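Local coordinates for monomethylamine corrinoid protein 1 (Methanosarcina barkeri, PDB 3EZX) that carries a methyl group on its cobalt-containing corrinoid cofactor between the methyltransferases MtmB and MtbA during methanogenesis from methylamine, at residues A[97-102]-A[126-131]; A[148-153]-A[179-184]. All coordinates share one frame; numbering follows the deposited sequence.

Contact 1. Residues A[97-102]-A[126-131]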
ATOM      1  N   THR A  97       3.498  -2.884   9.424  1.00 36.46           N
ATOM      2  CA  THR A  97       2.857  -1.977   8.477  1.00 36.13           C
ATOM      3  C   THR A  97       1.842  -1.012   9.071  1.00 28.47           C
ATOM      4  O   THR A  97       1.068  -1.373   9.960  1.00 21.79           O
ATOM      5  CB  THR A  97       2.141  -2.776   7.349  1.00 46.88           C
ATOM      6  OG1 THR A  97       1.299  -3.793   7.922  1.00 45.88           O
ATOM      7  CG2 THR A  97       3.161  -3.430   6.409  1.00 55.18           C
ATOM      8  N   PHE A  98       1.818   0.207   8.543  1.00 25.89           N
ATOM      9  CA  PHE A  98       0.901   1.204   9.078  1.00 23.09           C
ATOM     10  C   PHE A  98       0.686   2.377   8.127  1.00 25.13           C
ATOM     11  O   PHE A  98       1.455   2.588   7.196  1.00 25.20           O
ATOM     12  CB  PHE A  98       1.484   1.735  10.381  1.00 18.45           C
ATOM     13  CG  PHE A  98       2.852   2.337  10.208  1.00 24.78           C
ATOM     14  CD1 PHE A  98       2.997   3.693   9.963  1.00 24.91           C
ATOM     15  CD2 PHE A  98       3.990   1.538  10.247  1.00 26.61           C
ATOM     16  CE1 PHE A  98       4.258   4.252   9.754  1.00 20.11           C
ATOM     17  CE2 PHE A  98       5.251   2.085  10.039  1.00 24.24           C
ATOM     18  CZ  PHE A  98       5.386   3.447   9.793  1.00 22.25           C
ATOM     19  N   VAL A  99      -0.378   3.131   8.367  1.00 26.06           N
ATOM     20  CA  VAL A  99      -0.681   4.313   7.584  1.00 22.50           C
ATOM     21  C   VAL A  99      -0.525   5.468   8.579  1.00 28.77           C
ATOM     22  O   VAL A  99      -1.003   5.381   9.705  1.00 21.51           O
ATOM     23  CB  VAL A  99      -2.121   4.277   7.053  1.00 30.41           C
ATOM     24  CG1 VAL A  99      -2.379   5.496   6.184  1.00 27.03           C
ATOM     25  CG2 VAL A  99      -2.355   2.995   6.278  1.00 11.72           C
ATOM     26  N   ALA A 100       0.148   6.536   8.164  1.00 29.04           N
ATOM     27  CA  ALA A 100       0.385   7.697   9.020  1.00 30.02           C
ATOM     28  C   ALA A 100      -0.837   8.214   9.782  1.00 41.50           C
ATOM     29  O   ALA A 100      -1.982   7.977   9.390  1.00 47.50           O
ATOM     30  CB  ALA A 100       0.982   8.822   8.199  1.00 34.79           C
ATOM     31  N   GLU A 101      -0.578   8.939  10.867  1.00 41.52           N
ATOM     32  CA  GLU A 101      -1.633   9.505  11.707  1.00 38.69           C
ATOM     33  C   GLU A 101      -2.539  10.449  10.931  1.00 27.13           C
ATOM     34  O   GLU A 101      -2.064  11.288  10.171  1.00 23.81           O
ATOM     35  CB  GLU A 101      -1.017  10.267  12.883  1.00 35.84           C
ATOM     36  CG  GLU A 101      -2.025  10.734  13.918  1.00 42.10           C
ATOM     37  CD  GLU A 101      -1.375  11.510  15.045  1.00 56.46           C
ATOM     38  OE1 GLU A 101      -0.313  11.065  15.527  1.00 52.42           O
ATOM     39  OE2 GLU A 101      -1.925  12.557  15.454  1.00 62.17           O
ATOM     40  N   GLY A 102      -3.844  10.310  11.142  1.00 27.81           N
ATOM     41  CA  GLY A 102      -4.807  11.165  10.472  1.00 25.29           C
ATOM     42  C   GLY A 102      -5.121  10.741   9.053  1.00 29.02           C
ATOM     43  O   GLY A 102      -5.946  11.359   8.387  1.00 37.74           O
ATOM     44  N   LEU A 126      -0.711  -2.592  11.775  1.00 27.44           N
ATOM     45  CA  LEU A 126      -1.242  -1.689  12.796  1.00 30.01           C
ATOM     46  C   LEU A 126      -2.537  -0.963  12.405  1.00 24.86           C
ATOM     47  O   LEU A 126      -3.174  -0.327  13.249  1.00 31.94           O
ATOM     48  CB  LEU A 126      -0.178  -0.657  13.196  1.00 22.74           C
ATOM     49  CG  LEU A 126       1.111  -1.199  13.825  1.00 36.23           C
ATOM     50  CD1 LEU A 126       1.967  -0.043  14.335  1.00 22.03           C
ATOM     51  CD2 LEU A 126       0.771  -2.144  14.970  1.00 30.48           C
ATOM     52  N   GLY A 127      -2.929  -1.064  11.137  1.00 22.43           N
ATOM     53  CA  GLY A 127      -4.140  -0.405  10.678  1.00 28.68           C
ATOM     54  C   GLY A 127      -3.846   0.981  10.129  1.00 28.42           C
ATOM     55  O   GLY A 127      -2.769   1.206   9.584  1.00 27.21           O
ATOM     56  N   VAL A 128      -4.793   1.908  10.275  1.00 26.62           N
ATOM     57  CA  VAL A 128      -4.624   3.278   9.785  1.00 26.11           C
ATOM     58  C   VAL A 128      -4.679   4.290  10.927  1.00 30.99           C
ATOM     59  O   VAL A 128      -5.066   3.952  12.046  1.00 40.36           O
ATOM     60  CB  VAL A 128      -5.733   3.668   8.760  1.00 34.27           C
ATOM     61  CG1 VAL A 128      -5.741   2.702   7.594  1.00 26.49           C
ATOM     62  CG2 VAL A 128      -7.097   3.693   9.439  1.00 20.50           C
ATOM     63  N   ASP A 129      -4.295   5.532  10.643  1.00 28.52           N
ATOM     64  CA  ASP A 129      -4.342   6.581  11.656  1.00 32.02           C
ATOM     65  C   ASP A 129      -3.533   6.172  12.889  1.00 27.61           C
ATOM     66  O   ASP A 129      -3.913   6.459  14.023  1.00 26.69           O
ATOM     67  CB  ASP A 129      -5.813   6.845  12.017  1.00 25.63           C
ATOM     68  CG  ASP A 129      -5.985   7.908  13.083  1.00 33.20           C
ATOM     69  OD1 ASP A 129      -5.336   8.968  12.981  1.00 36.56           O
ATOM     70  OD2 ASP A 129      -6.788   7.682  14.016  1.00 25.33           O
ATOM     71  N   VAL A 130      -2.408   5.506  12.651  1.00 31.38           N
ATOM     72  CA  VAL A 130      -1.528   5.035  13.719  1.00 25.75           C
ATOM     73  C   VAL A 130      -0.603   6.127  14.245  1.00 33.49           C
ATOM     74  O   VAL A 130       0.090   6.783  13.468  1.00 39.06           O
ATOM     75  CB  VAL A 130      -0.643   3.878  13.223  1.00 27.69           C
ATOM     76  CG1 VAL A 130       0.189   3.333  14.370  1.00 25.29           C
ATOM     77  CG2 VAL A 130      -1.510   2.786  12.606  1.00 37.25           C
ATOM     78  N   LEU A 131      -0.588   6.315  15.563  1.00 32.27           N
ATOM     79  CA  LEU A 131       0.274   7.321  16.187  1.00 34.46           C
ATOM     80  C   LEU A 131       1.731   6.903  16.003  1.00 33.27           C
ATOM     81  O   LEU A 131       2.035   5.710  15.962  1.00 36.44           O
ATOM     82  CB  LEU A 131      -0.034   7.437  17.683  1.00 38.03           C
ATOM     83  CG  LEU A 131      -1.422   7.934  18.097  1.00 47.22           C
ATOM     84  CD1 LEU A 131      -1.659   7.623  19.568  1.00 43.89           C
ATOM     85  CD2 LEU A 131      -1.541   9.426  17.831  1.00 36.95           C
TER

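Contact 2. Residues A[148-153]-A[179-184]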
ATOM      1  N   LEU A 148      11.275  -4.536   9.841  1.00 57.74           N
ATOM      2  CA  LEU A 148      11.088  -3.580   8.750  1.00 52.67           C
ATOM      3  C   LEU A 148       9.844  -2.741   9.013  1.00 50.16           C
ATOM      4  O   LEU A 148       8.750  -3.279   9.186  1.00 45.33           O
ATOM      5  CB  LEU A 148      10.917  -4.306   7.411  1.00 45.09           C
ATOM      6  CG  LEU A 148      10.486  -3.457   6.206  1.00 45.37           C
ATOM      7  CD1 LEU A 148      11.511  -2.360   5.926  1.00 35.38           C
ATOM      8  CD2 LEU A 148      10.326  -4.360   4.989  1.00 40.39           C
ATOM      9  N   LEU A 149      10.014  -1.426   9.048  1.00 46.64           N
ATOM     10  CA  LEU A 149       8.892  -0.532   9.276  1.00 42.91           C
ATOM     11  C   LEU A 149       8.372  -0.031   7.936  1.00 46.77           C
ATOM     12  O   LEU A 149       9.027   0.774   7.273  1.00 46.01           O
ATOM     13  CB  LEU A 149       9.317   0.651  10.149  1.00 26.06           C
ATOM     14  CG  LEU A 149       9.851   0.281  11.538  1.00 42.88           C
ATOM     15  CD1 LEU A 149      10.208   1.548  12.312  1.00 25.05           C
ATOM     16  CD2 LEU A 149       8.805  -0.536  12.294  1.00 38.56           C
ATOM     17  N   VAL A 150       7.197  -0.520   7.544  1.00 39.49           N
ATOM     18  CA  VAL A 150       6.564  -0.137   6.284  1.00 37.38           C
ATOM     19  C   VAL A 150       5.451   0.888   6.546  1.00 40.03           C
ATOM     20  O   VAL A 150       4.390   0.544   7.073  1.00 41.74           O
ATOM     21  CB  VAL A 150       5.941  -1.373   5.582  1.00 36.85           C
ATOM     22  CG1 VAL A 150       5.542  -1.020   4.165  1.00 28.95           C
ATOM     23  CG2 VAL A 150       6.919  -2.535   5.595  1.00 30.65           C
ATOM     24  N   GLY A 151       5.689   2.143   6.171  1.00 31.83           N
ATOM     25  CA  GLY A 151       4.689   3.176   6.403  1.00 35.82           C
ATOM     26  C   GLY A 151       4.022   3.794   5.182  1.00 36.56           C
ATOM     27  O   GLY A 151       4.649   3.983   4.139  1.00 27.07           O
ATOM     28  N   SER A 152       2.737   4.115   5.315  1.00 35.25           N
ATOM     29  CA  SER A 152       1.984   4.724   4.225  1.00 36.37           C
ATOM     30  C   SER A 152       1.496   6.116   4.574  1.00 31.51           C
ATOM     31  O   SER A 152       1.333   6.459   5.741  1.00 43.19           O
ATOM     32  CB  SER A 152       0.766   3.871   3.849  1.00 33.16           C
ATOM     33  OG  SER A 152       1.122   2.778   3.031  1.00 26.85           O
ATOM     34  N   ALA A 153       1.248   6.905   3.540  1.00 35.57           N
ATOM     35  CA  ALA A 153       0.748   8.261   3.690  1.00 37.67           C
ATOM     36  C   ALA A 153       0.403   8.781   2.296  1.00 41.28           C
ATOM     37  O   ALA A 153       1.278   8.918   1.441  1.00 48.83           O
ATOM     38  CB  ALA A 153       1.800   9.141   4.348  1.00 21.66           C
ATOM     39  N   LYS A 179      15.039  -1.388   9.813  1.00 47.33           N
ATOM     40  CA  LYS A 179      15.070  -0.778   8.486  1.00 56.33           C
ATOM     41  C   LYS A 179      13.726  -0.075   8.258  1.00 54.21           C
ATOM     42  O   LYS A 179      12.678  -0.609   8.622  1.00 62.44           O
ATOM     43  CB  LYS A 179      15.314  -1.873   7.442  1.00 55.90           C
ATOM     44  CG  LYS A 179      14.406  -3.074   7.635  1.00 60.19           C
ATOM     45  CD  LYS A 179      15.005  -4.376   7.119  1.00 48.25           C
ATOM     46  CE  LYS A 179      14.059  -5.531   7.440  1.00 48.39           C
ATOM     47  NZ  LYS A 179      14.571  -6.871   7.076  1.00 38.73           N
ATOM     48  N   CYS A 180      13.755   1.119   7.670  1.00 47.70           N
ATOM     49  CA  CYS A 180      12.531   1.890   7.434  1.00 44.40           C
ATOM     50  C   CYS A 180      12.207   2.194   5.974  1.00 45.65           C
ATOM     51  O   CYS A 180      13.008   2.798   5.266  1.00 52.33           O
ATOM     52  CB  CYS A 180      12.598   3.215   8.200  1.00 36.61           C
ATOM     53  SG  CYS A 180      12.628   3.036   9.985  1.00 54.70           S
ATOM     54  N   MET A 181      11.017   1.786   5.542  1.00 52.50           N
ATOM     55  CA  MET A 181      10.562   2.025   4.176  1.00 51.17           C
ATOM     56  C   MET A 181       9.215   2.746   4.202  1.00 48.98           C
ATOM     57  O   MET A 181       8.232   2.222   4.728  1.00 56.69           O
ATOM     58  CB  MET A 181      10.434   0.695   3.410  1.00 49.50           C
ATOM     59  CG  MET A 181       9.981   0.845   1.951  1.00 49.89           C
ATOM     60  SD  MET A 181       9.913  -0.719   1.015  1.00 57.35           S
ATOM     61  CE  MET A 181       8.422  -1.439   1.662  1.00 52.87           C
ATOM     62  N   PHE A 182       9.178   3.957   3.654  1.00 47.79           N
ATOM     63  CA  PHE A 182       7.943   4.729   3.597  1.00 48.87           C
ATOM     64  C   PHE A 182       7.447   4.807   2.151  1.00 46.32           C
ATOM     65  O   PHE A 182       8.236   4.721   1.216  1.00 53.35           O
ATOM     66  CB  PHE A 182       8.152   6.146   4.148  1.00 44.54           C
ATOM     67  CG  PHE A 182       8.363   6.200   5.636  1.00 61.24           C
ATOM     68  CD1 PHE A 182       9.645   6.277   6.173  1.00 60.07           C
ATOM     69  CD2 PHE A 182       7.274   6.175   6.502  1.00 55.26           C
ATOM     70  CE1 PHE A 182       9.837   6.326   7.552  1.00 63.92           C
ATOM     71  CE2 PHE A 182       7.454   6.224   7.881  1.00 61.42           C
ATOM     72  CZ  PHE A 182       8.738   6.301   8.407  1.00 67.86           C
ATOM     73  N   GLY A 183       6.138   4.956   1.973  1.00 53.30           N
ATOM     74  CA  GLY A 183       5.578   5.045   0.633  1.00 54.46           C
ATOM     75  C   GLY A 183       4.271   5.818   0.612  1.00 56.28           C
ATOM     76  O   GLY A 183       3.896   6.436   1.607  1.00 55.68           O
ATOM     77  N   GLY A 184       3.572   5.798  -0.517  1.00 51.93           N
ATOM     78  CA  GLY A 184       2.309   6.510  -0.590  1.00 62.50           C
ATOM     79  C   GLY A 184       2.021   7.189  -1.915  1.00 65.52           C
ATOM     80  O   GLY A 184       1.065   6.836  -2.610  1.00 74.24           O
TER

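Contact 1. Residues A[97-102]-A[126-131]
Asp-129 grips the loop after strand 94-99 through its carboxylate: OD1 takes the backbone N-H of Gly-102 at 2.7 Å, using the lone pair that faces away from OD2. CG of Asp-129 stands anti to its own N (chi1 179°), which brings the oxygen back to a segment from which its CB points away. Glu-101 runs across Asp-129 at a slant, the two carboxylate planes 79° apart and the charged oxygens not touching, and its extended chain crosses Leu-131, the N-cap residue of helix 132-141. Val-99 and Val-128 lie side by side, CG2 against CG1 at 3.6 Å, while Phe-98 offers CB rather than its ring, with CG2 of Val-130 3.9 Å away. The contact sits at the C-terminal end of the parallel sheet of a Rossmann-like B12-binding domain, where the chain leaving strand 122-125 still follows strand 94-99 before turning into helix 132-141. Backbone bonds hold it there: Leu-126 N to Thr-97 O at 2.8 Å and Val-130 N to Val-99 O at 3.3 Å, with a weak one from Val-99 N to Gly-127 O between them. Farther out, Asp-125 OD1 accepts the N-H of Gly-127, and Val-135 of helix 132-141 packs on Phe-98, Leu-126 and Val-130.

Contact 2. Residues A[148-153]-A[179-184]
Strands 148-152 and 179-183 run parallel, their axes 13° apart and 4.7 Å at closest approach, joined by N-H to O=C bonds that pass back and forth between them, such as Leu-149 N to Lys-179 O at 2.8 Å and Gly-183 N to Gly-151 O at 2.8 Å. On the face of Leu-148, Val-150 and Met-181, the aliphatic part of Lys-179 crosses Leu-148 at about a right angle, CE against CB at 3.4 Å. CG of Lys-179 sits between its own N and carbonyl carbon (chi1 48°), turning the chain over Leu-148, and NZ goes on to a salt bridge with the C-terminal carboxylate of Met-215. With an alanine at this position, that carboxylate would probably lose its charge partner, and the side of Leu-148 its aliphatic cover. Farther along, Met-181 bends at its sulfur so that CE meets CG1 of Val-150 at 3.8 Å. Strand 179-183 is one outer strand of the Rossmann-like parallel sheet, paired with 147-152, beyond which lies 94-99. On the other face Cys-180 SG touches CD1 of Leu-149 at 3.7 Å, and helix 161-171 packs over both. Phe-182 sets CD2 4.0 Å from CA of Gly-151. Where the strands end, Ser-152 OG and Gly-184 O each hydrogen-bond the corrinoid cofactor.

Contacts 1 and 2 lie in series along the chain, their centres about 11 Å apart, and meet where strands 94-99 and 147-152 are neighbours in one parallel sheet. Phe-98 O to Ser-152 N and Ala-100 N to Ser-152 O, both 2.7 Å, are probable hydrogen bonds between them, while the ring of Phe-98 brings CZ to 3.5 Å from CA of Gly-151. Both reach the cofactor: Gly-102 O of contact 1 hydrogen-bonds it, and contact 2 supplies seven pocket residues from 150-152 and 181-184. His-105, probably the axial ligand of cobalt by analogy with relatives, has its side chain about 5 Å from that of Val-99 and about 7 Å from that of Ser-152.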